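Local atomic coordinates of PppA (Pseudomonas aeruginosa, PDB entry 6JKV), a protein that probably acts as a metal-dependent serine/threonine protein phosphatase of the PP2C family and regulates type VI secretion. Residues V103-R108 with V188-L194; A67-V72 with R114-G120; N24-Y29 with H202-G206; A86-Y92 with A127-A133. All blocks are in the same frame, centred on the assembly; numbering follows the deposited sequence.

Contact 1 of 4, residues V103-R108 with V188-L194; sequences VNERVR and VGVHEQL
The amide oxygen of N104 is gripped from the loop side: G189 N donates to N104 OD1 at 2.7 Å in a nearly straight bond (160°), and a water that also accepts from H191 N lies beside the same oxygen. At the other end of the amide, N104 ND2 reaches H191 O at 3.1 Å, with the acceptor lying in the amide plane. Held at both ends, the buried side chain cannot easily rotate or flip, and L194 CB packs across it, 3.6 Å from N104 CG. N104 extends from the helix into the curve of 188-194 because chi1 is near 180° (-174°).

One turn on, R108 bends at chi2 and chi3 and lays its guanidinium along the loop backbone, with H191 C lying over one face. R108 NH2 forms a salt bridge with E192 OE2 at 2.9 Å; the carboxylate plane is turned 67° from the guanidinium and is met from above. R108 NH1 adds a weak bond to G189 O. Next to these polar bonds, V103 CG1 meets V188 CG1 at 3.6 Å, and V107 CG1 rests on the CA of G189. The loop leading to strand 197-202 is thus fastened to helix 89-114, while V103, V107 and V188 also touch helix 69-82 and V188 is backbone-bonded to S121 of strand 120-129.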
loop_
_atom_site.group_PDB
_atom_site.type_symbol
_atom_site.label_atom_id
_atom_site.label_comp_id
_atom_site.label_asym_id
_atom_site.label_seq_id
_atom_site.Cartn_x
_atom_site.Cartn_y
_atom_site.Cartn_z
ATOM N N VAL A 103 -14.159 -2.072 -8.208
ATOM C CA VAL A 103 -13.325 -0.891 -8.562
ATOM C C VAL A 103 -12.620 -1.170 -9.891
ATOM O O VAL A 103 -12.611 -0.277 -10.770
ATOM C CB VAL A 103 -12.320 -0.545 -7.451
ATOM C CG1 VAL A 103 -11.288 0.450 -7.945
ATOM C CG2 VAL A 103 -13.021 -0.009 -6.215
ATOM N N ASN A 104 -12.045 -2.366 -10.026
ATOM C CA ASN A 104 -11.302 -2.779 -11.245
ATOM C C ASN A 104 -12.214 -2.655 -12.466
ATOM O O ASN A 104 -11.778 -2.089 -13.492
ATOM C CB ASN A 104 -10.760 -4.202 -11.118
ATOM C CG ASN A 104 -9.886 -4.595 -12.288
ATOM O OD1 ASN A 104 -8.754 -4.131 -12.400
ATOM N ND2 ASN A 104 -10.401 -5.444 -13.164
ATOM N N GLU A 105 -13.438 -3.171 -12.354
ATOM C CA GLU A 105 -14.401 -3.184 -13.485
ATOM C C GLU A 105 -14.818 -1.752 -13.857
ATOM O O GLU A 105 -14.873 -1.434 -15.070
ATOM C CB GLU A 105 -15.613 -4.036 -13.129
ATOM C CG GLU A 105 -16.541 -4.252 -14.307
ATOM C CD GLU A 105 -17.972 -4.456 -13.863
ATOM O OE1 GLU A 105 -18.572 -3.472 -13.396
ATOM O OE2 GLU A 105 -18.467 -5.601 -13.938
ATOM N N ARG A 106 -15.119 -0.918 -12.858
ATOM C CA ARG A 106 -15.514 0.497 -13.078
ATOM C C ARG A 106 -14.379 1.242 -13.798
ATOM O O ARG A 106 -14.666 2.007 -14.747
ATOM C CB ARG A 106 -15.865 1.167 -11.751
ATOM C CG ARG A 106 -15.856 2.689 -11.787
ATOM C CD ARG A 106 -17.199 3.261 -12.184
ATOM N NE ARG A 106 -17.154 4.715 -12.207
ATOM C CZ ARG A 106 -16.998 5.463 -13.297
ATOM N NH1 ARG A 106 -16.881 4.915 -14.495
ATOM N NH2 ARG A 106 -16.977 6.778 -13.187
ATOM N N VAL A 107 -13.135 1.040 -13.354
ATOM C CA VAL A 107 -11.952 1.743 -13.922
ATOM C C VAL A 107 -11.763 1.272 -15.365
ATOM O O VAL A 107 -11.505 2.122 -16.243
ATOM C CB VAL A 107 -10.695 1.538 -13.055
ATOM C CG1 VAL A 107 -9.425 1.914 -13.804
ATOM C CG2 VAL A 107 -10.804 2.332 -11.766
ATOM N N ARG A 108 -11.905 -0.030 -15.609
ATOM C CA ARG A 108 -11.796 -0.592 -16.978
ATOM C C ARG A 108 -12.816 0.078 -17.902
ATOM O O ARG A 108 -12.424 0.530 -18.986
ATOM C CB ARG A 108 -12.016 -2.104 -16.964
ATOM C CG ARG A 108 -10.868 -2.879 -16.339
ATOM C CD ARG A 108 -9.600 -2.836 -17.161
ATOM N NE ARG A 108 -9.664 -3.750 -18.294
ATOM C CZ ARG A 108 -8.653 -4.006 -19.114
ATOM N NH1 ARG A 108 -7.485 -3.413 -18.935
ATOM N NH2 ARG A 108 -8.812 -4.856 -20.116
ATOM N N VAL A 188 -4.851 -2.375 -10.175
ATOM C CA VAL A 188 -6.279 -2.081 -10.419
ATOM C C VAL A 188 -6.383 -1.387 -11.776
ATOM O O VAL A 188 -5.677 -0.384 -11.988
ATOM C CB VAL A 188 -6.877 -1.245 -9.281
ATOM C CG1 VAL A 188 -8.342 -0.950 -9.533
ATOM C CG2 VAL A 188 -6.703 -1.935 -7.939
ATOM N N GLY A 189 -7.193 -1.952 -12.672
ATOM C CA GLY A 189 -7.510 -1.369 -13.987
ATOM C C GLY A 189 -6.610 -1.863 -15.104
ATOM O O GLY A 189 -6.896 -1.518 -16.268
ATOM N N VAL A 190 -5.570 -2.639 -14.792
ATOM C CA VAL A 190 -4.598 -3.137 -15.808
ATOM C C VAL A 190 -5.266 -4.228 -16.644
ATOM O O VAL A 190 -5.201 -4.139 -17.892
ATOM C CB VAL A 190 -3.296 -3.656 -15.169
ATOM C CG1 VAL A 190 -2.326 -4.157 -16.228
ATOM C CG2 VAL A 190 -2.632 -2.587 -14.325
ATOM N N HIS A 191 -5.842 -5.236 -15.984
ATOM C CA HIS A 191 -6.408 -6.439 -16.642
ATOM C C HIS A 191 -7.923 -6.480 -16.452
ATOM O O HIS A 191 -8.450 -5.789 -15.565
ATOM C CB HIS A 191 -5.747 -7.724 -16.114
ATOM C CG HIS A 191 -4.284 -7.794 -16.394
ATOM N ND1 HIS A 191 -3.342 -7.507 -15.430
ATOM C CD2 HIS A 191 -3.601 -8.049 -17.532
ATOM C CE1 HIS A 191 -2.136 -7.617 -15.953
ATOM N NE2 HIS A 191 -2.265 -7.932 -17.246
ATOM N N GLU A 192 -8.576 -7.331 -17.236
ATOM C CA GLU A 192 -10.012 -7.651 -17.073
ATOM C C GLU A 192 -10.248 -8.295 -15.707
ATOM O O GLU A 192 -11.096 -7.786 -14.970
ATOM C CB GLU A 192 -10.502 -8.584 -18.179
ATOM C CG GLU A 192 -11.880 -8.199 -18.679
ATOM C CD GLU A 192 -11.918 -6.790 -19.252
ATOM O OE1 GLU A 192 -12.674 -5.934 -18.714
ATOM O OE2 GLU A 192 -11.155 -6.528 -20.209
ATOM N N GLN A 193 -9.542 -9.387 -15.405
ATOM C CA GLN A 193 -9.600 -10.062 -14.085
ATOM C C GLN A 193 -8.478 -9.524 -13.195
ATOM O O GLN A 193 -7.300 -9.726 -13.519
ATOM C CB GLN A 193 -9.492 -11.574 -14.252
ATOM C CG GLN A 193 -9.471 -12.340 -12.935
ATOM C CD GLN A 193 -10.198 -13.662 -13.046
ATOM O OE1 GLN A 193 -11.424 -13.709 -13.068
ATOM N NE2 GLN A 193 -9.452 -14.750 -13.145
ATOM N N LEU A 194 -8.833 -8.837 -12.115
ATOM C CA LEU A 194 -7.837 -8.385 -11.120
ATOM C C LEU A 194 -7.485 -9.590 -10.248
ATOM O O LEU A 194 -8.403 -10.178 -9.633
ATOM C CB LEU A 194 -8.407 -7.236 -10.293
ATOM C CG LEU A 194 -7.589 -6.848 -9.061
ATOM C CD1 LEU A 194 -6.275 -6.204 -9.469
ATOM C CD2 LEU A 194 -8.397 -5.914 -8.174
HETATM O O HOH W 1 -6.537 -5.269 -13.282
#

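Contact 2 of 4, residues A67-V72 with R114-G120; sequences AAGDFV and RGVSVMG
M119 and F71 cross obliquely, and the thioether sulfur meets the ring at a slant, M119 SD 3.9 Å from F71 CE2 and 69° off the ring normal, a Met-aromatic contact. The face of the same ring is approached by R114, whose NH2 stands 4.3 Å above the plane over the centre. With CZ 5.2 Å from the centroid this cation-pi pair is long and at most weakly attractive. What fixes the guanidinium more firmly is the bond from R114 NH1 to A67 O, 2.7 Å and fairly straight, with the acceptor close to the guanidinium plane; a salt bridge from R114 NE to E110 holds its other side. The arginine reaches this far because its chain is extended from CG to NE.

In M119, chi1 (-179°) carries CG to V72 CG2 at 3.7 Å; the bend at chi3 turns only the CE methyl, which lies against one face of the R114 guanidinium. V72 then straddles the backbone entering the strand, its other methyl, CG1, 3.6 Å from G120 C. A68 CB fills in near V118 O, at the N-cap position of helix 69-82. V107 of helix 89-114 touches both V72 and M119, adding to the apolar cluster. G69 lies close to G62, a manganese ligand, and G120 is backbone-bonded to M63; the contact thus joins the start of helix 69-82 to the start of strand 120-129 next to the manganese site of the PP2C fold.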
loop_
_atom_site.group_PDB
_atom_site.type_symbol
_atom_site.label_atom_id
_atom_site.label_comp_id
_atom_site.label_asym_id
_atom_site.label_seq_id
_atom_site.Cartn_x
_atom_site.Cartn_y
_atom_site.Cartn_z
ATOM N N ALA A 67 -6.554 13.306 -12.977
ATOM C CA ALA A 67 -7.889 12.869 -13.450
ATOM C C ALA A 67 -7.861 11.406 -13.908
ATOM O O ALA A 67 -8.901 10.941 -14.423
ATOM C CB ALA A 67 -8.397 13.764 -14.560
ATOM N N ALA A 68 -6.732 10.708 -13.752
ATOM C CA ALA A 68 -6.596 9.289 -14.146
ATOM C C ALA A 68 -6.069 8.474 -12.963
ATOM O O ALA A 68 -6.848 7.699 -12.390
ATOM C CB ALA A 68 -5.714 9.159 -15.363
ATOM N N GLY A 69 -4.796 8.640 -12.609
ATOM C CA GLY A 69 -4.171 7.864 -11.523
ATOM C C GLY A 69 -4.808 8.181 -10.187
ATOM O O GLY A 69 -5.182 7.240 -9.471
ATOM N N ASP A 70 -4.947 9.471 -9.868
ATOM C CA ASP A 70 -5.529 9.919 -8.578
ATOM C C ASP A 70 -7.012 9.540 -8.535
ATOM O O ASP A 70 -7.500 9.178 -7.446
ATOM C CB ASP A 70 -5.300 11.411 -8.336
ATOM C CG ASP A 70 -5.666 12.319 -9.498
ATOM O OD1 ASP A 70 -6.050 11.803 -10.573
ATOM O OD2 ASP A 70 -5.539 13.547 -9.316
ATOM N N PHE A 71 -7.698 9.609 -9.675
ATOM C CA PHE A 71 -9.089 9.116 -9.820
ATOM C C PHE A 71 -9.182 7.669 -9.319
ATOM O O PHE A 71 -10.059 7.365 -8.486
ATOM C CB PHE A 71 -9.549 9.231 -11.272
ATOM C CG PHE A 71 -10.720 8.354 -11.635
ATOM C CD1 PHE A 71 -11.978 8.607 -11.118
ATOM C CD2 PHE A 71 -10.562 7.274 -12.490
ATOM C CE1 PHE A 71 -13.055 7.800 -11.454
ATOM C CE2 PHE A 71 -11.636 6.463 -12.817
ATOM C CZ PHE A 71 -12.884 6.730 -12.304
ATOM N N VAL A 72 -8.299 6.794 -9.795
ATOM C CA VAL A 72 -8.358 5.341 -9.458
ATOM C C VAL A 72 -7.962 5.147 -7.989
ATOM O O VAL A 72 -8.637 4.383 -7.287
ATOM C CB VAL A 72 -7.480 4.502 -10.400
ATOM C CG1 VAL A 72 -7.544 3.033 -10.034
ATOM C CG2 VAL A 72 -7.873 4.687 -11.858
ATOM N N ARG A 114 -12.942 6.694 -22.219
ATOM C CA ARG A 114 -12.103 7.887 -22.494
ATOM C C ARG A 114 -11.106 7.585 -23.621
ATOM O O ARG A 114 -10.687 8.530 -24.311
ATOM C CB ARG A 114 -11.401 8.357 -21.219
ATOM C CG ARG A 114 -12.347 8.835 -20.127
ATOM C CD ARG A 114 -11.589 9.590 -19.055
ATOM N NE ARG A 114 -12.252 9.572 -17.759
ATOM C CZ ARG A 114 -11.696 9.973 -16.615
ATOM N NH1 ARG A 114 -10.450 10.420 -16.597
ATOM N NH2 ARG A 114 -12.387 9.906 -15.488
ATOM N N GLY A 115 -10.750 6.315 -23.819
ATOM C CA GLY A 115 -9.770 5.903 -24.839
ATOM C C GLY A 115 -8.339 6.165 -24.401
ATOM O O GLY A 115 -7.469 6.211 -25.276
ATOM N N VAL A 116 -8.096 6.325 -23.099
ATOM C CA VAL A 116 -6.736 6.619 -22.567
ATOM C C VAL A 116 -5.949 5.307 -22.513
ATOM O O VAL A 116 -6.565 4.234 -22.348
ATOM C CB VAL A 116 -6.770 7.303 -21.185
ATOM C CG1 VAL A 116 -7.737 8.476 -21.161
ATOM C CG2 VAL A 116 -7.080 6.312 -20.075
ATOM N N SER A 117 -4.625 5.409 -22.608
ATOM C CA SER A 117 -3.696 4.256 -22.522
ATOM C C SER A 117 -3.427 3.890 -21.061
ATOM O O SER A 117 -3.351 2.689 -20.774
ATOM C CB SER A 117 -2.422 4.548 -23.259
ATOM O OG SER A 117 -2.660 4.640 -24.657
ATOM N N VAL A 118 -3.314 4.879 -20.174
ATOM C CA VAL A 118 -2.931 4.643 -18.748
ATOM C C VAL A 118 -4.040 5.155 -17.831
ATOM O O VAL A 118 -4.322 6.369 -17.852
ATOM C CB VAL A 118 -1.582 5.295 -18.395
ATOM C CG1 VAL A 118 -1.087 4.815 -17.039
ATOM C CG2 VAL A 118 -0.536 5.034 -19.465
ATOM N N MET A 119 -4.626 4.252 -17.048
ATOM C CA MET A 119 -5.577 4.605 -15.969
ATOM C C MET A 119 -5.643 3.429 -14.994
ATOM O O MET A 119 -6.305 2.422 -15.287
ATOM C CB MET A 119 -6.965 4.926 -16.526
ATOM C CG MET A 119 -7.975 5.323 -15.451
ATOM S SD MET A 119 -9.595 5.785 -16.108
ATOM C CE MET A 119 -9.214 7.299 -16.983
ATOM N N GLY A 120 -4.932 3.540 -13.882
ATOM C CA GLY A 120 -4.924 2.470 -12.884
ATOM C C GLY A 120 -4.280 2.906 -11.594
ATOM O O GLY A 120 -3.930 4.090 -11.438
#

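Contact 3 of 4, residues N24-Y29 with H202-G206; sequences NSVSYY and HVLPG
V203 presents both of its methyls to the end of the Y29 side chain, CG1 and CG2 each 3.4 Å from Y29 OH, as the two side chains come from opposite directions. The valine approaches the ring itself obliquely, its CG1 4.1 Å from Y29 CE1. Next to this pair, V26 turns one methyl onto the backbone of the other segment: V26 CG2 lies 3.6 Å from V203 O and equally far from P205 N, and it also meets V203 CG1 at 3.8 Å. At chi1 163° the V26 CG1 methyl takes the place anti to the backbone N, which leaves CG2 to face the 203-205 backbone. The proline ring packs against the first residues of the modelled chain, P205 CD 3.1 Å from N24 O and CG near S25 O.

Around this shell, the turn at G130 and N131 positions both partners: the phenol of Y29 is hydrogen-bonded to G130 O, V26 N to N131 OD1, and V203 joins N131 through the backbone. A261 of strand 254-261 touches V26, Y29 and V203, and the 24-29 segment enters its strand through a classic beta bulge, in which S27 and Y28 both face F262.

The two segments meet through van der Waals contact alone: methyls and a proline ring pack on each other, on the Y29 phenol and on carbonyl oxygens, so the fit rests on shape, and alignment is probably set by the hydrogen bonds to the 130-131 turn.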
loop_
_atom_site.group_PDB
_atom_site.type_symbol
_atom_site.label_atom_id
_atom_site.label_comp_id
_atom_site.label_asym_id
_atom_site.label_seq_id
_atom_site.Cartn_x
_atom_site.Cartn_y
_atom_site.Cartn_z
ATOM N N ASN A 24 -0.623 -12.801 25.817
ATOM C CA ASN A 24 0.155 -12.448 24.576
ATOM C C ASN A 24 -0.771 -12.017 23.434
ATOM O O ASN A 24 -0.265 -11.819 22.317
ATOM C CB ASN A 24 1.065 -13.600 24.131
ATOM C CG ASN A 24 0.503 -14.964 24.471
ATOM O OD1 ASN A 24 -0.590 -15.320 24.020
ATOM N ND2 ASN A 24 1.234 -15.707 25.291
ATOM N N SER A 25 -2.066 -11.836 23.685
ATOM C CA SER A 25 -3.007 -11.412 22.627
ATOM C C SER A 25 -2.852 -9.910 22.377
ATOM O O SER A 25 -2.487 -9.170 23.303
ATOM C CB SER A 25 -4.432 -11.804 22.935
ATOM O OG SER A 25 -4.831 -11.386 24.230
ATOM N N VAL A 26 -3.116 -9.497 21.143
ATOM C CA VAL A 26 -3.005 -8.090 20.694
ATOM C C VAL A 26 -4.263 -7.349 21.140
ATOM O O VAL A 26 -5.369 -7.824 20.842
ATOM C CB VAL A 26 -2.798 -8.025 19.174
ATOM C CG1 VAL A 26 -3.088 -6.640 18.614
ATOM C CG2 VAL A 26 -1.382 -8.466 18.824
ATOM N N SER A 27 -4.080 -6.220 21.818
ATOM C CA SER A 27 -5.172 -5.389 22.387
ATOM C C SER A 27 -5.582 -4.272 21.422
ATOM O O SER A 27 -6.797 -4.054 21.269
ATOM C CB SER A 27 -4.763 -4.799 23.715
ATOM O OG SER A 27 -4.406 -5.809 24.641
ATOM N N TYR A 28 -4.621 -3.568 20.822
ATOM C CA TYR A 28 -4.847 -2.230 20.220
ATOM C C TYR A 28 -3.914 -2.023 19.032
ATOM O O TYR A 28 -2.790 -2.550 19.040
ATOM C CB TYR A 28 -4.621 -1.146 21.277
ATOM C CG TYR A 28 -4.894 0.272 20.839
ATOM C CD1 TYR A 28 -6.196 0.748 20.728
ATOM C CD2 TYR A 28 -3.856 1.153 20.563
ATOM C CE1 TYR A 28 -6.456 2.055 20.352
ATOM C CE2 TYR A 28 -4.103 2.462 20.176
ATOM C CZ TYR A 28 -5.407 2.915 20.068
ATOM O OH TYR A 28 -5.648 4.206 19.700
ATOM N N TYR A 29 -4.387 -1.261 18.049
ATOM C CA TYR A 29 -3.619 -0.870 16.846
ATOM C C TYR A 29 -3.550 0.655 16.786
ATOM O O TYR A 29 -4.601 1.286 16.782
ATOM C CB TYR A 29 -4.263 -1.450 15.590
ATOM C CG TYR A 29 -4.035 -2.931 15.406
ATOM C CD1 TYR A 29 -2.846 -3.408 14.872
ATOM C CD2 TYR A 29 -4.994 -3.858 15.790
ATOM C CE1 TYR A 29 -2.621 -4.765 14.699
ATOM C CE2 TYR A 29 -4.777 -5.218 15.641
ATOM C CZ TYR A 29 -3.587 -5.673 15.097
ATOM O OH TYR A 29 -3.410 -7.019 14.974
ATOM N N HIS A 202 0.193 -13.736 11.595
ATOM C CA HIS A 202 -0.041 -13.818 13.050
ATOM C C HIS A 202 0.605 -12.591 13.694
ATOM O O HIS A 202 1.810 -12.395 13.520
ATOM C CB HIS A 202 0.487 -15.144 13.591
ATOM C CG HIS A 202 0.596 -15.179 15.075
ATOM N ND1 HIS A 202 -0.508 -15.277 15.910
ATOM C CD2 HIS A 202 1.674 -15.103 15.879
ATOM C CE1 HIS A 202 -0.109 -15.267 17.164
ATOM N NE2 HIS A 202 1.220 -15.176 17.172
ATOM N N VAL A 203 -0.194 -11.778 14.372
ATOM C CA VAL A 203 0.267 -10.497 14.976
ATOM C C VAL A 203 0.627 -10.755 16.437
ATOM O O VAL A 203 -0.169 -11.398 17.147
ATOM C CB VAL A 203 -0.790 -9.388 14.861
ATOM C CG1 VAL A 203 -0.185 -8.040 15.215
ATOM C CG2 VAL A 203 -1.422 -9.364 13.478
ATOM N N LEU A 204 1.799 -10.279 16.847
ATOM C CA LEU A 204 2.222 -10.267 18.265
ATOM C C LEU A 204 2.228 -8.834 18.775
ATOM O O LEU A 204 2.514 -7.905 18.018
ATOM C CB LEU A 204 3.618 -10.883 18.391
ATOM C CG LEU A 204 3.683 -12.398 18.240
ATOM C CD1 LEU A 204 5.125 -12.871 18.302
ATOM C CD2 LEU A 204 2.830 -13.083 19.301
ATOM N N PRO A 205 1.947 -8.623 20.082
ATOM C CA PRO A 205 2.139 -7.310 20.690
ATOM C C PRO A 205 3.580 -6.852 20.435
ATOM O O PRO A 205 4.488 -7.643 20.616
ATOM C CB PRO A 205 1.856 -7.542 22.182
ATOM C CG PRO A 205 0.966 -8.769 22.198
ATOM C CD PRO A 205 1.469 -9.624 21.052
ATOM N N GLY A 206 3.739 -5.612 19.978
ATOM C CA GLY A 206 5.051 -5.020 19.687
ATOM C C GLY A 206 5.392 -5.074 18.212
ATOM O O GLY A 206 6.412 -4.451 17.837
#

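Contact 4 of 4, residues A86-Y92 with A127-A133; sequences ASSLPAY and AARGNQA
L89 and R129 mark the closest backbone approach, their CA atoms 5.9 Å apart, where the start of helix 89-114 meets the beta hairpin formed by strands 120-129 and 132-138 in one sheet of the PP2C fold. The hairpin reverses through a type II' turn from R129 to Q132, with G130 at positive phi, and those two end residues exchange backbone bonds in both directions. Residues 86-88 lead into the helix, where S88 is the N-cap, its OG receiving a weak bond from A91 N.

R129 emerges from the strand and bends at chi2 (-69°), which brings its guanidinium alongside the loop. There it grips A86 O side-on, NE at 3.0 Å and NH2 at 2.8 Å, the oxygen lying near the guanidinium plane. R129 NH1 turns back to A128 O and also bonds A54 O, so all three nitrogens are engaged and the group is held against rotation. One ring face of Y92 lies beneath R129 NH2, with the two planes 35° apart and CZ 4.3 Å from the centroid, an off-centre cation-pi contact.

L89 spreads its two methyls over the hairpin, CD1 on strand 120-129 at A127 CB (4.0 Å) and CD2 on strand 132-138 near Q132 O (3.5 Å), while its CB rests on R129 CG. Beyond it, a water accepts from L89 N at 3.2 Å and, in a weak bond, from Q132 NE2.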
loop_
_atom_site.group_PDB
_atom_site.type_symbol
_atom_site.label_atom_id
_atom_site.label_comp_id
_atom_site.label_asym_id
_atom_site.label_seq_id
_atom_site.Cartn_x
_atom_site.Cartn_y
_atom_site.Cartn_z
ATOM N N ALA A 86 -16.905 -6.021 9.220
ATOM C CA ALA A 86 -17.336 -7.357 9.694
ATOM C C ALA A 86 -16.343 -7.841 10.757
ATOM O O ALA A 86 -15.125 -7.609 10.588
ATOM C CB ALA A 86 -17.435 -8.329 8.545
ATOM N N SER A 87 -16.846 -8.473 11.819
ATOM C CA SER A 87 -16.034 -8.872 12.997
ATOM C C SER A 87 -15.078 -10.001 12.598
ATOM O O SER A 87 -13.949 -10.026 13.115
ATOM C CB SER A 87 -16.906 -9.268 14.155
ATOM O OG SER A 87 -17.692 -10.395 13.816
ATOM N N SER A 88 -15.529 -10.897 11.710
ATOM C CA SER A 88 -14.731 -12.030 11.178
ATOM C C SER A 88 -13.757 -11.520 10.116
ATOM O O SER A 88 -14.218 -10.985 9.087
ATOM C CB SER A 88 -15.606 -13.107 10.612
ATOM O OG SER A 88 -14.870 -13.957 9.746
ATOM N N LEU A 89 -12.462 -11.712 10.343
ATOM C CA LEU A 89 -11.417 -11.254 9.402
ATOM C C LEU A 89 -11.578 -11.936 8.042
ATOM O O LEU A 89 -11.520 -11.254 7.026
ATOM C CB LEU A 89 -10.028 -11.490 10.000
ATOM C CG LEU A 89 -8.858 -11.069 9.108
ATOM C CD1 LEU A 89 -8.979 -9.622 8.649
ATOM C CD2 LEU A 89 -7.540 -11.264 9.828
ATOM N N PRO A 90 -11.760 -13.269 7.923
ATOM C CA PRO A 90 -11.900 -13.872 6.593
ATOM C C PRO A 90 -13.085 -13.327 5.786
ATOM O O PRO A 90 -12.944 -13.161 4.592
ATOM C CB PRO A 90 -12.077 -15.371 6.869
ATOM C CG PRO A 90 -11.445 -15.566 8.231
ATOM C CD PRO A 90 -11.736 -14.283 8.989
ATOM N N ALA A 91 -14.219 -13.068 6.435
ATOM C CA ALA A 91 -15.406 -12.494 5.762
ATOM C C ALA A 91 -15.085 -11.069 5.313
ATOM O O ALA A 91 -15.445 -10.712 4.181
ATOM C CB ALA A 91 -16.620 -12.530 6.657
ATOM N N TYR A 92 -14.431 -10.294 6.180
ATOM C CA TYR A 92 -13.992 -8.913 5.874
ATOM C C TYR A 92 -13.095 -8.942 4.635
ATOM O O TYR A 92 -13.337 -8.171 3.701
ATOM C CB TYR A 92 -13.304 -8.277 7.084
ATOM C CG TYR A 92 -13.064 -6.795 6.953
ATOM C CD1 TYR A 92 -14.036 -5.945 6.440
ATOM C CD2 TYR A 92 -11.878 -6.229 7.383
ATOM C CE1 TYR A 92 -13.823 -4.580 6.335
ATOM C CE2 TYR A 92 -11.647 -4.868 7.279
ATOM C CZ TYR A 92 -12.624 -4.040 6.762
ATOM O OH TYR A 92 -12.400 -2.702 6.678
ATOM N N ALA A 127 -5.496 -5.665 6.831
ATOM C CA ALA A 127 -6.708 -5.726 7.668
ATOM C C ALA A 127 -6.397 -6.606 8.873
ATOM O O ALA A 127 -5.809 -7.686 8.676
ATOM C CB ALA A 127 -7.866 -6.261 6.875
ATOM N N ALA A 128 -6.745 -6.142 10.069
ATOM C CA ALA A 128 -6.396 -6.815 11.332
ATOM C C ALA A 128 -7.655 -7.010 12.169
ATOM O O ALA A 128 -8.519 -6.114 12.183
ATOM C CB ALA A 128 -5.347 -6.031 12.085
ATOM N N ARG A 129 -7.740 -8.171 12.814
ATOM C CA ARG A 129 -8.743 -8.498 13.856
ATOM C C ARG A 129 -8.028 -9.267 14.970
ATOM O O ARG A 129 -7.633 -10.417 14.742
ATOM C CB ARG A 129 -9.886 -9.333 13.277
ATOM C CG ARG A 129 -10.731 -8.607 12.240
ATOM C CD ARG A 129 -11.554 -7.504 12.867
ATOM N NE ARG A 129 -12.528 -6.974 11.921
ATOM C CZ ARG A 129 -12.298 -5.998 11.045
ATOM N NH1 ARG A 129 -11.108 -5.419 10.989
ATOM N NH2 ARG A 129 -13.271 -5.610 10.224
ATOM N N GLY A 130 -7.848 -8.633 16.126
ATOM C CA GLY A 130 -7.121 -9.228 17.259
ATOM C C GLY A 130 -5.724 -9.677 16.854
ATOM O O GLY A 130 -4.923 -8.829 16.381
ATOM N N ASN A 131 -5.461 -10.981 16.976
ATOM C CA ASN A 131 -4.124 -11.595 16.764
ATOM C C ASN A 131 -3.913 -12.019 15.310
ATOM O O ASN A 131 -2.851 -12.592 15.029
ATOM C CB ASN A 131 -3.914 -12.816 17.663
ATOM C CG ASN A 131 -4.015 -12.452 19.126
ATOM O OD1 ASN A 131 -3.804 -11.301 19.484
ATOM N ND2 ASN A 131 -4.360 -13.403 19.978
ATOM N N GLN A 132 -4.878 -11.790 14.422
ATOM C CA GLN A 132 -4.734 -12.207 13.009
ATOM C C GLN A 132 -4.836 -10.978 12.116
ATOM O O GLN A 132 -5.599 -10.037 12.437
ATOM C CB GLN A 132 -5.748 -13.275 12.607
ATOM C CG GLN A 132 -7.064 -13.201 13.358
ATOM C CD GLN A 132 -7.848 -14.481 13.211
ATOM O OE1 GLN A 132 -7.310 -15.572 13.417
ATOM N NE2 GLN A 132 -9.114 -14.353 12.829
ATOM N N ALA A 133 -4.067 -10.995 11.034
ATOM C CA ALA A 133 -4.110 -9.947 10.005
ATOM C C ALA A 133 -3.974 -10.592 8.634
ATOM O O ALA A 133 -3.514 -11.739 8.550
ATOM C CB ALA A 133 -3.042 -8.911 10.256
HETATM O O HOH W 2 -11.510 -12.963 13.139
#

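From the N terminus, contact 3 joins 24-29 to 202-206 and closes a loop within which the other three contacts are nested. Inside it, 67-72 meets 114-120 (contact 2), 86-92 meets 127-133 (contact 4) and 103-108 meets 188-194 (contact 1); these three loops cross one another. Contacts 1 and 4 use different parts of helix 89-114, binding it to the loop before strand 197-202 and to a hairpin respectively, with centres 25 Å apart. Contacts 1 and 2 merge where V107 touches V72 and the backbone of M119, near helix 69-82. Contact 3, on the opposite side of the chain's centre from contacts 1 and 2, touches contact 4 through G130 and N131.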